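Local coordinates for protein ESSC (Geobacillus thermodenitrificans, PDB 5FWH) that is a component of the bacterial type VII secretion apparatus, a probable FtsK/SpoIIIE-type ATPase represented here by its N-terminal forkhead-associated (FHA) region, at residues Phe39-Asn43 / Ile75-Val79. Sequence-based numbering, arbitrary orientation.
Sequences FSFRN and ITIDV
With CG1 of V79 trans to its own nitrogen (chi1 -153°), CG1 of this valine is carried onto F41, while its CB faces F39. In both phenylalanines CG lies anti to the residue's own carbonyl carbon, which sets each ring beside its own backbone nitrogen, and the two rings receive different parts of the same isopropyl group. CD2 of F39 approaches CB of V79 at 3.8 Å, the two side chains crossing almost perpendicularly. CG1 of V79 settles against F41, 3.5 Å from its CA and 3.6 Å from its CD1. The side chain of F41 sets out away from segment 75-79, and its ring comes back to meet the methyl. The F41 backbone lies in the left-handed region (phi 56°, psi 43°), where the chain turns sharply, and F41 is the residue whose CA comes nearest that of V79.

Polar contacts border this apolar patch. ND2 of N43 donates a weak, bent hydrogen bond to the carbonyl O of D78, 3.3 Å long. That carbonyl also accepts a hydrogen bond from the side chain of Q61, so two amide groups converge on it where the strand has ended. Within the loop, the backbone N of R42 makes a weak hydrogen bond to OG of S40 at 3.4 Å, in the manner of an ST turn.

M84, on the neighbouring strand 84-88, touches both phenylalanine rings and continues the apolar packing, while N28 bonds to the carbonyl of F39. The contact is surface packing that joins the 39-43 loop, between strands 34-35 and 46-50, to the residues following edge strand 73-77. It thus links connections from two different sheets, an arrangement consistent with the loop-bordered end of an FHA-type beta-sandwich.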
ATOM      1  N   PHE A  39      19.210  -6.405   4.582  1.00 61.42           N
ATOM      2  CA  PHE A  39      19.669  -5.592   5.719  1.00 61.25           C
ATOM      3  C   PHE A  39      20.377  -6.429   6.828  1.00 62.12           C
ATOM      4  O   PHE A  39      20.040  -7.613   7.033  1.00 62.77           O
ATOM      5  CB  PHE A  39      18.478  -4.899   6.344  1.00 60.93           C
ATOM      6  CG  PHE A  39      17.951  -3.715   5.577  1.00 63.27           C
ATOM      7  CD1 PHE A  39      18.092  -3.579   4.176  1.00 65.54           C
ATOM      8  CD2 PHE A  39      17.279  -2.721   6.266  1.00 62.54           C
ATOM      9  CE1 PHE A  39      17.576  -2.476   3.507  1.00 66.10           C
ATOM     10  CE2 PHE A  39      16.766  -1.611   5.595  1.00 65.09           C
ATOM     11  CZ  PHE A  39      16.914  -1.485   4.219  1.00 64.72           C
ATOM     12  N   SER A  40      21.292  -5.772   7.554  1.00 61.13           N
ATOM     13  CA  SER A  40      22.100  -6.276   8.697  1.00 61.90           C
ATOM     14  C   SER A  40      21.361  -6.399  10.050  1.00 59.56           C
ATOM     15  O   SER A  40      21.570  -7.345  10.828  1.00 53.68           O
ATOM     16  CB  SER A  40      23.273  -5.268   8.933  1.00 65.01           C
ATOM     17  OG  SER A  40      22.840  -3.901   9.286  1.00 62.35           O
ATOM     18  N   PHE A  41      20.587  -5.345  10.349  1.00 57.20           N
ATOM     19  CA  PHE A  41      19.944  -5.127  11.636  1.00 57.17           C
ATOM     20  C   PHE A  41      20.982  -5.134  12.791  1.00 60.93           C
ATOM     21  O   PHE A  41      20.733  -5.702  13.871  1.00 62.13           O
ATOM     22  CB  PHE A  41      18.799  -6.150  11.858  1.00 55.53           C
ATOM     23  CG  PHE A  41      17.677  -6.020  10.870  1.00 54.08           C
ATOM     24  CD1 PHE A  41      16.721  -5.021  11.027  1.00 52.79           C
ATOM     25  CD2 PHE A  41      17.617  -6.846   9.774  1.00 51.99           C
ATOM     26  CE1 PHE A  41      15.705  -4.872  10.112  1.00 50.76           C
ATOM     27  CE2 PHE A  41      16.622  -6.710   8.856  1.00 50.04           C
ATOM     28  CZ  PHE A  41      15.657  -5.726   9.017  1.00 51.22           C
ATOM     29  N   ARG A  42      22.120  -4.481  12.556  1.00 62.86           N
ATOM     30  CA  ARG A  42      23.142  -4.368  13.576  1.00 67.40           C
ATOM     31  C   ARG A  42      22.696  -3.477  14.748  1.00 69.38           C
ATOM     32  O   ARG A  42      23.091  -3.707  15.861  1.00 68.89           O
ATOM     33  CB  ARG A  42      24.450  -3.895  12.994  1.00 69.22           C
ATOM     34  CG  ARG A  42      25.628  -4.647  13.596  1.00 72.64           C
ATOM     35  CD  ARG A  42      26.969  -4.177  13.029  1.00 76.80           C
ATOM     36  NE  ARG A  42      26.856  -3.968  11.586  1.00 75.74           N
ATOM     37  CZ  ARG A  42      26.786  -4.938  10.676  1.00 76.22           C
ATOM     38  NH1 ARG A  42      26.856  -6.232  11.019  1.00 74.93           N
ATOM     39  NH2 ARG A  42      26.653  -4.610   9.392  1.00 77.09           N
ATOM     40  N   ASN A  43      21.841  -2.495  14.522  1.00 71.79           N
ATOM     41  CA  ASN A  43      21.147  -1.880  15.687  1.00 74.70           C
ATOM     42  C   ASN A  43      19.791  -2.587  16.056  1.00 71.77           C
ATOM     43  O   ASN A  43      18.789  -1.940  16.367  1.00 72.63           O
ATOM     44  CB  ASN A  43      21.076  -0.305  15.631  1.00 76.98           C
ATOM     45  CG  ASN A  43      20.547   0.278  14.296  1.00 78.41           C
ATOM     46  OD1 ASN A  43      19.919  -0.403  13.483  1.00 75.25           O
ATOM     47  ND2 ASN A  43      20.794   1.593  14.091  1.00 80.71           N
ATOM     48  N   ILE A  75       6.695   5.571  10.069  1.00 47.14           N
ATOM     49  CA  ILE A  75       7.963   5.936  10.649  1.00 52.55           C
ATOM     50  C   ILE A  75       9.138   5.485   9.784  1.00 51.87           C
ATOM     51  O   ILE A  75       9.148   4.399   9.191  1.00 41.39           O
ATOM     52  CB  ILE A  75       8.098   5.335  12.064  1.00 57.47           C
ATOM     53  CG1 ILE A  75       9.192   6.050  12.851  1.00 61.32           C
ATOM     54  CG2 ILE A  75       8.319   3.816  12.005  1.00 56.41           C
ATOM     55  CD1 ILE A  75       9.249   5.632  14.297  1.00 62.96           C
ATOM     56  N   THR A  76      10.148   6.319   9.757  1.00 51.86           N
ATOM     57  CA  THR A  76      11.312   6.037   8.948  1.00 57.78           C
ATOM     58  C   THR A  76      12.454   5.793   9.922  1.00 58.86           C
ATOM     59  O   THR A  76      12.499   6.383  10.982  1.00 63.26           O
ATOM     60  CB  THR A  76      11.592   7.206   8.020  1.00 62.37           C
ATOM     61  OG1 THR A  76      10.401   7.474   7.316  1.00 64.18           O
ATOM     62  CG2 THR A  76      12.676   6.863   7.014  1.00 65.53           C
ATOM     63  N   ILE A  77      13.338   4.886   9.581  1.00 59.34           N
ATOM     64  CA  ILE A  77      14.251   4.304  10.569  1.00 63.45           C
ATOM     65  C   ILE A  77      15.511   3.917   9.858  1.00 62.06           C
ATOM     66  O   ILE A  77      15.448   3.422   8.751  1.00 56.60           O
ATOM     67  CB  ILE A  77      13.674   3.057  11.330  1.00 66.20           C
ATOM     68  CG1 ILE A  77      13.281   1.891  10.402  1.00 66.33           C
ATOM     69  CG2 ILE A  77      12.430   3.419  12.141  1.00 70.27           C
ATOM     70  CD1 ILE A  77      14.225   0.713  10.373  1.00 61.82           C
ATOM     71  N   ASP A  78      16.647   4.184  10.513  1.00 67.78           N
ATOM     72  CA  ASP A  78      17.994   3.839  10.025  1.00 68.11           C
ATOM     73  C   ASP A  78      18.482   2.437  10.436  1.00 68.25           C
ATOM     74  O   ASP A  78      18.621   2.155  11.645  1.00 71.16           O
ATOM     75  CB  ASP A  78      18.993   4.866  10.534  1.00 69.37           C
ATOM     76  CG  ASP A  78      20.146   4.994   9.614  1.00 73.66           C
ATOM     77  OD1 ASP A  78      20.986   4.056   9.564  1.00 76.37           O
ATOM     78  OD2 ASP A  78      20.159   6.004   8.888  1.00 73.64           O
ATOM     79  N   VAL A  79      18.740   1.582   9.433  1.00 70.02           N
ATOM     80  CA  VAL A  79      19.372   0.250   9.605  1.00 64.87           C
ATOM     81  C   VAL A  79      20.409   0.085   8.521  1.00 62.17           C
ATOM     82  O   VAL A  79      21.144  -0.900   8.502  1.00 66.13           O
ATOM     83  CB  VAL A  79      18.369  -0.939   9.443  1.00 67.77           C
ATOM     84  CG1 VAL A  79      18.815  -2.185  10.228  1.00 69.77           C
ATOM     85  CG2 VAL A  79      16.964  -0.570   9.851  1.00 64.94           C
TER